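Local coordinates for protein lipase aflb (Neosartorya fumigata, PDB 6IDY) that probably acts as a lipase, hydrolysing the ester bonds of lipid substrates, and binds a calcium ion, at residues T85-I88 / L89-G92; D68-Q71 / S72-D76; G77-F81 / L82-R86. All coordinates share one frame; numbering follows the deposited sequence.

In the fold
The three contacts follow the chain through two successive helices joined by a short loop: contact 2 finishes helix 63-73, contact 3 starts helix 81-90, and contact 1 closes that helix. Centres of contacts 2 and 3 lie about 10 Å apart, as do those of contacts 1 and 2, while contacts 1 and 3 share T85 and R86 and are about 9 Å apart. I73 is the common apolar residue, packing on M84 of contact 3 and on E87 and V91 of contact 1; K69 NZ probably bonds V91 O at 2.8 Å. No residue of these two helices or their loop is a ligand of the calcium ion, whose site is made by D255, A377, H380 and G382.

Contact 1 (T85-I88 / L89-G92)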
loop_
_atom_site.group_PDB
_atom_site.type_symbol
_atom_site.label_atom_id
_atom_site.label_comp_id
_atom_site.label_asym_id
_atom_site.label_seq_id
_atom_site.Cartn_x
_atom_site.Cartn_y
_atom_site.Cartn_z
ATOM N N THR A 85 15.144 6.268 -0.539
ATOM C CA THR A 85 15.674 4.899 -0.678
ATOM C C THR A 85 17.190 4.844 -0.489
ATOM O O THR A 85 17.676 3.955 0.210
ATOM C CB THR A 85 15.211 4.251 -1.996
ATOM O OG1 THR A 85 13.806 4.449 -2.132
ATOM C CG2 THR A 85 15.503 2.755 -2.048
ATOM N N ARG A 86 17.924 5.803 -1.080
ATOM C CA ARG A 86 19.381 5.889 -0.957
ATOM C C ARG A 86 19.805 6.210 0.488
ATOM O O ARG A 86 20.706 5.561 1.013
ATOM C CB ARG A 86 19.936 6.949 -1.932
ATOM C CG ARG A 86 21.464 7.047 -1.950
ATOM C CD ARG A 86 21.940 8.473 -2.169
ATOM N NE ARG A 86 22.274 8.737 -3.570
ATOM C CZ ARG A 86 21.466 9.337 -4.439
ATOM N NH1 ARG A 86 20.258 9.745 -4.063
ATOM N NH2 ARG A 86 21.857 9.530 -5.692
ATOM N N GLU A 87 19.165 7.209 1.115
ATOM C CA GLU A 87 19.497 7.680 2.465
ATOM C C GLU A 87 19.150 6.693 3.582
ATOM O O GLU A 87 19.809 6.720 4.620
ATOM C CB GLU A 87 18.884 9.061 2.742
ATOM C CG GLU A 87 19.489 10.191 1.923
ATOM C CD GLU A 87 20.998 10.332 1.997
ATOM O OE1 GLU A 87 21.545 10.345 3.123
ATOM O OE2 GLU A 87 21.634 10.426 0.922
ATOM N N ILE A 88 18.136 5.822 3.360
ATOM C CA ILE A 88 17.690 4.752 4.261
ATOM C C ILE A 88 18.901 3.875 4.663
ATOM O O ILE A 88 19.072 3.557 5.843
ATOM C CB ILE A 88 16.535 3.961 3.560
ATOM C CG1 ILE A 88 15.154 4.652 3.757
ATOM C CG2 ILE A 88 16.474 2.474 3.910
ATOM C CD1 ILE A 88 14.550 4.659 5.133
ATOM N N LEU A 89 19.763 3.544 3.690
ATOM C CA LEU A 89 20.966 2.765 3.970
ATOM C C LEU A 89 22.136 3.621 4.439
ATOM O O LEU A 89 22.895 3.169 5.296
ATOM C CB LEU A 89 21.364 1.871 2.789
ATOM C CG LEU A 89 20.521 0.605 2.560
ATOM C CD1 LEU A 89 21.102 -0.220 1.448
ATOM C CD2 LEU A 89 20.436 -0.268 3.823
ATOM N N THR A 90 22.275 4.856 3.905
ATOM C CA THR A 90 23.353 5.801 4.262
ATOM C C THR A 90 23.349 6.106 5.771
ATOM O O THR A 90 24.409 6.130 6.395
ATOM C CB THR A 90 23.270 7.074 3.392
ATOM O OG1 THR A 90 23.214 6.695 2.016
ATOM C CG2 THR A 90 24.454 8.024 3.608
ATOM N N VAL A 91 22.150 6.295 6.351
ATOM C CA VAL A 91 21.971 6.570 7.783
ATOM C C VAL A 91 22.013 5.282 8.629
ATOM O O VAL A 91 21.955 5.359 9.856
ATOM C CB VAL A 91 20.710 7.432 8.092
ATOM C CG1 VAL A 91 20.739 8.760 7.338
ATOM C CG2 VAL A 91 19.414 6.667 7.824
ATOM N N GLY A 92 22.082 4.128 7.966
ATOM C CA GLY A 92 22.132 2.816 8.602
ATOM C C GLY A 92 20.872 2.445 9.358
ATOM O O GLY A 92 20.948 1.847 10.432
#
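The carboxylate of E87 has T90 on one side of its plane: OE1 lies 3.7 Å from T90 CB, with the methyl CG2 close by. A bend at chi2 (-54°) folds the acid over the helix surface toward the following turn, where T90 lies. The second flat group is the R86 carbonyl, whose oxygen accepts from T90 OG1 at 2.9 Å. That hydroxyl stands above the carbonyl plane, 45° out of it, while T90 N makes only a weak bond to R86 O at 3.4 Å. Threonine suits this place because its hydroxyl can give R86 O a firm donor where the amides of L89 and T90 offer only weak bonds. V91 N binds E87 O at 2.9 Å with an N-H...O angle of 163°, and V91 CG2 leans on the same oxygen at 3.2 Å. The apolar branches of V91 touch I73 of helix 63-73, while I88 and L89 are buried against L415 and I40 of other helices. G92, whose positive phi glycine accepts easily, is the first residue to leave helical angles, and its N bonds L89 O at 3.0 Å. This positive-phi glycine with bonds back into the last turn makes a Schellman motif, closing helix 81-90.

Contact 2 (D68-Q71 / S72-D76); sequences DKIQ and SIFAD
The last turn of helix 63-73 brings I70 against F74, four residues on, and their side chains run alongside each other in a common direction. I70 CG2 lies 4.1 Å from F74 CE1, a branched methyl resting beside an aromatic carbon. CG of F74 stands beside its own backbone N (chi1 -83°), which stands the ring out from the helix, beside I70, with its CD1 edge 3.4 Å from I70 O. The same oxygen accepts from F74 N at 3.2 Å, in the carbonyl plane, and so meets both the main chain and the ring of one residue. Further back each amide is shared between the carbonyls four and three residues before it, a bifurcated pattern often met in the last turn of an alpha-helix: I73 N reaches K69 O at 3.3 Å and, weakly, I70 O at 3.0 Å, and S72 N divides two weak bonds between D68 O and K69 O. I73 adds an apolar cover to this turn, with CG1 only 3.4 Å from K69 O. I70 and I73 are buried, and F74 partly so, which suits apolar side chains: I73 and F74 pack on M84 of helix 81-90, and I70 meets L408 of helix 405-412. S72 and Q71 lie on the exposed side, as suits polar residues, whereas K69 NZ is hydrogen-bonded to K58 O and V91 O.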
loop_
_atom_site.group_PDB
_atom_site.type_symbol
_atom_site.label_atom_id
_atom_site.label_comp_id
_atom_site.label_asym_id
_atom_site.label_seq_id
_atom_site.Cartn_x
_atom_site.Cartn_y
_atom_site.Cartn_z
ATOM N N ASP A 68 15.099 9.626 14.698
ATOM C CA ASP A 68 16.189 10.600 14.577
ATOM C C ASP A 68 16.888 10.421 13.221
ATOM O O ASP A 68 17.202 11.411 12.564
ATOM C CB ASP A 68 17.196 10.469 15.739
ATOM C CG ASP A 68 16.713 10.960 17.097
ATOM O OD1 ASP A 68 15.655 11.616 17.154
ATOM O OD2 ASP A 68 17.394 10.688 18.098
ATOM N N LYS A 69 17.076 9.159 12.786
ATOM C CA LYS A 69 17.664 8.834 11.484
ATOM C C LYS A 69 16.741 9.296 10.353
ATOM O O LYS A 69 17.230 9.861 9.380
ATOM C CB LYS A 69 17.929 7.332 11.356
ATOM C CG LYS A 69 19.065 6.839 12.226
ATOM C CD LYS A 69 19.216 5.338 12.110
ATOM C CE LYS A 69 20.282 4.809 13.032
ATOM N NZ LYS A 69 21.634 5.236 12.592
ATOM N N ILE A 70 15.414 9.059 10.480
ATOM C CA ILE A 70 14.420 9.487 9.480
ATOM C C ILE A 70 14.423 11.028 9.368
ATOM O O ILE A 70 14.495 11.557 8.258
ATOM C CB ILE A 70 13.004 8.891 9.747
ATOM C CG1 ILE A 70 13.028 7.340 9.638
ATOM C CG2 ILE A 70 11.947 9.501 8.789
ATOM C CD1 ILE A 70 11.770 6.608 10.166
ATOM N N GLN A 71 14.420 11.733 10.524
ATOM C CA GLN A 71 14.453 13.201 10.596
ATOM C C GLN A 71 15.746 13.794 10.008
ATOM O O GLN A 71 15.724 14.903 9.473
ATOM C CB GLN A 71 14.179 13.690 12.026
ATOM C CG GLN A 71 12.718 13.428 12.414
ATOM C CD GLN A 71 12.260 14.162 13.640
ATOM O OE1 GLN A 71 11.684 15.252 13.553
ATOM N NE2 GLN A 71 12.480 13.568 14.806
ATOM N N SER A 72 16.850 13.018 10.046
ATOM C CA SER A 72 18.136 13.382 9.456
ATOM C C SER A 72 18.011 13.383 7.918
ATOM O O SER A 72 18.611 14.230 7.254
ATOM C CB SER A 72 19.218 12.399 9.897
ATOM O OG SER A 72 20.452 12.670 9.252
ATOM N N ILE A 73 17.221 12.437 7.361
ATOM C CA ILE A 73 16.963 12.328 5.919
ATOM C C ILE A 73 16.117 13.538 5.475
ATOM O O ILE A 73 16.335 14.076 4.390
ATOM C CB ILE A 73 16.282 10.966 5.551
ATOM C CG1 ILE A 73 17.177 9.762 5.935
ATOM C CG2 ILE A 73 15.877 10.908 4.064
ATOM C CD1 ILE A 73 16.467 8.376 5.915
ATOM N N PHE A 74 15.184 13.970 6.341
ATOM C CA PHE A 74 14.257 15.083 6.102
ATOM C C PHE A 74 14.831 16.464 6.449
ATOM O O PHE A 74 14.113 17.459 6.316
ATOM C CB PHE A 74 12.944 14.839 6.869
ATOM C CG PHE A 74 11.949 13.938 6.168
ATOM C CD1 PHE A 74 12.180 12.569 6.055
ATOM C CD2 PHE A 74 10.763 14.451 5.660
ATOM C CE1 PHE A 74 11.262 11.738 5.405
ATOM C CE2 PHE A 74 9.833 13.613 5.029
ATOM C CZ PHE A 74 10.092 12.265 4.901
ATOM N N ALA A 75 16.123 16.532 6.864
ATOM C CA ALA A 75 16.799 17.778 7.264
ATOM C C ALA A 75 16.821 18.868 6.187
ATOM O O ALA A 75 16.728 20.045 6.524
ATOM C CB ALA A 75 18.215 17.485 7.748
ATOM N N ASP A 76 16.948 18.481 4.906
ATOM C CA ASP A 76 16.973 19.408 3.769
ATOM C C ASP A 76 15.615 19.476 3.073
ATOM O O ASP A 76 15.493 20.068 1.998
ATOM C CB ASP A 76 18.089 19.031 2.777
ATOM C CG ASP A 76 19.486 19.143 3.351
ATOM O OD1 ASP A 76 19.843 20.242 3.841
ATOM O OD2 ASP A 76 20.225 18.137 3.309
#

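Contact 3 (G77-F81 / L82-R86); sequences GTPDF and LKMTR
A chi1 of 60° places the carboxylate of D80 over its own main chain, so that it faces the start of the helix. D80 OD1 there accepts from K83 N at 3.0 Å, the N-H meeting the oxygen nearly along its C-O axis. This is an N-cap: the aspartate supplies an acceptor for an amide that has no preceding turn to bond, and its negative charge would probably interact favourably with the positive end of the helix dipole. Backbone bonding begins alongside, with M84 N on D80 O at 3.0 Å. Flanking the cap, P79 CG rests 3.8 Å from M84 SD, the two side chains crossing obliquely. Apolar contact between the residue before the N-cap and the fourth residue after it is a hydrophobic staple, and proline, rigid and compact, also lays CB against K83 CD at 3.7 Å. One turn on, T85 has its hydroxyl beside its own N (chi1 -48°), from where OG1 bonds F81 O at 2.7 Å. T85 N binds the same oxygen at 3.0 Å from the opposite face of the carbonyl plane, so two donors grip it. OG1 also lies over one face of the F81 ring, offset toward the rim and 3.4 Å from CE1. F81 is buried where L415 of helix 414-424 and an edge-to-face partner, W275, meet it. L82 and T85 pack on helix 31-47 as well as on 414-424, while P79 and M84 meet I73 of helix 63-73, so the cap and first turn of helix 81-90 lie against helices 31-47, 63-73 and 414-424.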
loop_
_atom_site.group_PDB
_atom_site.type_symbol
_atom_site.label_atom_id
_atom_site.label_comp_id
_atom_site.label_asym_id
_atom_site.label_seq_id
_atom_site.Cartn_x
_atom_site.Cartn_y
_atom_site.Cartn_z
ATOM N N GLY A 77 14.603 18.921 3.729
ATOM C CA GLY A 77 13.229 18.900 3.254
ATOM C C GLY A 77 12.750 17.495 2.985
ATOM O O GLY A 77 13.524 16.539 3.113
ATOM N N THR A 78 11.470 17.358 2.612
ATOM C CA THR A 78 10.902 16.056 2.281
ATOM C C THR A 78 11.603 15.541 1.005
ATOM O O THR A 78 11.565 16.222 -0.022
ATOM C CB THR A 78 9.377 16.141 2.172
ATOM O OG1 THR A 78 8.861 16.595 3.422
ATOM C CG2 THR A 78 8.746 14.808 1.822
ATOM N N PRO A 79 12.307 14.384 1.069
ATOM C CA PRO A 79 12.992 13.879 -0.137
ATOM C C PRO A 79 12.004 13.270 -1.139
ATOM O O PRO A 79 10.801 13.219 -0.866
ATOM C CB PRO A 79 13.905 12.792 0.435
ATOM C CG PRO A 79 13.107 12.232 1.595
ATOM C CD PRO A 79 12.443 13.441 2.203
ATOM N N ASP A 80 12.503 12.797 -2.291
ATOM C CA ASP A 80 11.655 12.074 -3.235
ATOM C C ASP A 80 11.921 10.576 -3.000
ATOM O O ASP A 80 12.679 10.246 -2.080
ATOM C CB ASP A 80 11.893 12.517 -4.692
ATOM C CG ASP A 80 13.289 12.334 -5.267
ATOM O OD1 ASP A 80 14.164 11.781 -4.561
ATOM O OD2 ASP A 80 13.503 12.731 -6.430
ATOM N N PHE A 81 11.312 9.681 -3.795
ATOM C CA PHE A 81 11.479 8.237 -3.644
ATOM C C PHE A 81 12.940 7.781 -3.702
ATOM O O PHE A 81 13.374 7.051 -2.807
ATOM C CB PHE A 81 10.618 7.454 -4.660
ATOM C CG PHE A 81 10.919 5.968 -4.742
ATOM C CD1 PHE A 81 10.624 5.120 -3.678
ATOM C CD2 PHE A 81 11.468 5.417 -5.895
ATOM C CE1 PHE A 81 10.885 3.750 -3.763
ATOM C CE2 PHE A 81 11.724 4.045 -5.979
ATOM C CZ PHE A 81 11.436 3.224 -4.913
ATOM N N LEU A 82 13.683 8.209 -4.747
ATOM C CA LEU A 82 15.078 7.826 -4.947
ATOM C C LEU A 82 16.000 8.311 -3.815
ATOM O O LEU A 82 16.832 7.530 -3.345
ATOM C CB LEU A 82 15.606 8.257 -6.338
ATOM C CG LEU A 82 14.917 7.645 -7.578
ATOM C CD1 LEU A 82 15.452 8.274 -8.861
ATOM C CD2 LEU A 82 15.098 6.128 -7.640
ATOM N N LYS A 83 15.823 9.571 -3.349
ATOM C CA LYS A 83 16.630 10.110 -2.250
ATOM C C LYS A 83 16.333 9.368 -0.959
ATOM O O LYS A 83 17.269 8.962 -0.275
ATOM C CB LYS A 83 16.451 11.629 -2.071
ATOM C CG LYS A 83 17.401 12.212 -1.021
ATOM C CD LYS A 83 17.257 13.713 -0.859
ATOM C CE LYS A 83 18.129 14.218 0.267
ATOM N NZ LYS A 83 17.982 15.682 0.476
ATOM N N MET A 84 15.041 9.159 -0.648
ATOM C CA MET A 84 14.613 8.425 0.544
ATOM C C MET A 84 15.253 7.022 0.570
ATOM O O MET A 84 15.880 6.668 1.563
ATOM C CB MET A 84 13.076 8.340 0.615
ATOM C CG MET A 84 12.554 7.784 1.928
ATOM S SD MET A 84 12.793 8.898 3.321
ATOM C CE MET A 84 12.730 7.770 4.674
ATOM N N THR A 85 15.144 6.268 -0.539
ATOM C CA THR A 85 15.674 4.899 -0.678
ATOM C C THR A 85 17.190 4.844 -0.489
ATOM O O THR A 85 17.676 3.955 0.210
ATOM C CB THR A 85 15.211 4.251 -1.996
ATOM O OG1 THR A 85 13.806 4.449 -2.132
ATOM C CG2 THR A 85 15.503 2.755 -2.048
ATOM N N ARG A 86 17.924 5.803 -1.080
ATOM C CA ARG A 86 19.381 5.889 -0.957
ATOM C C ARG A 86 19.805 6.210 0.488
ATOM O O ARG A 86 20.706 5.561 1.013
ATOM C CB ARG A 86 19.936 6.949 -1.932
ATOM C CG ARG A 86 21.464 7.047 -1.950
ATOM C CD ARG A 86 21.940 8.473 -2.169
ATOM N NE ARG A 86 22.274 8.737 -3.570
ATOM C CZ ARG A 86 21.466 9.337 -4.439
ATOM N NH1 ARG A 86 20.258 9.745 -4.063
ATOM N NH2 ARG A 86 21.857 9.530 -5.692
#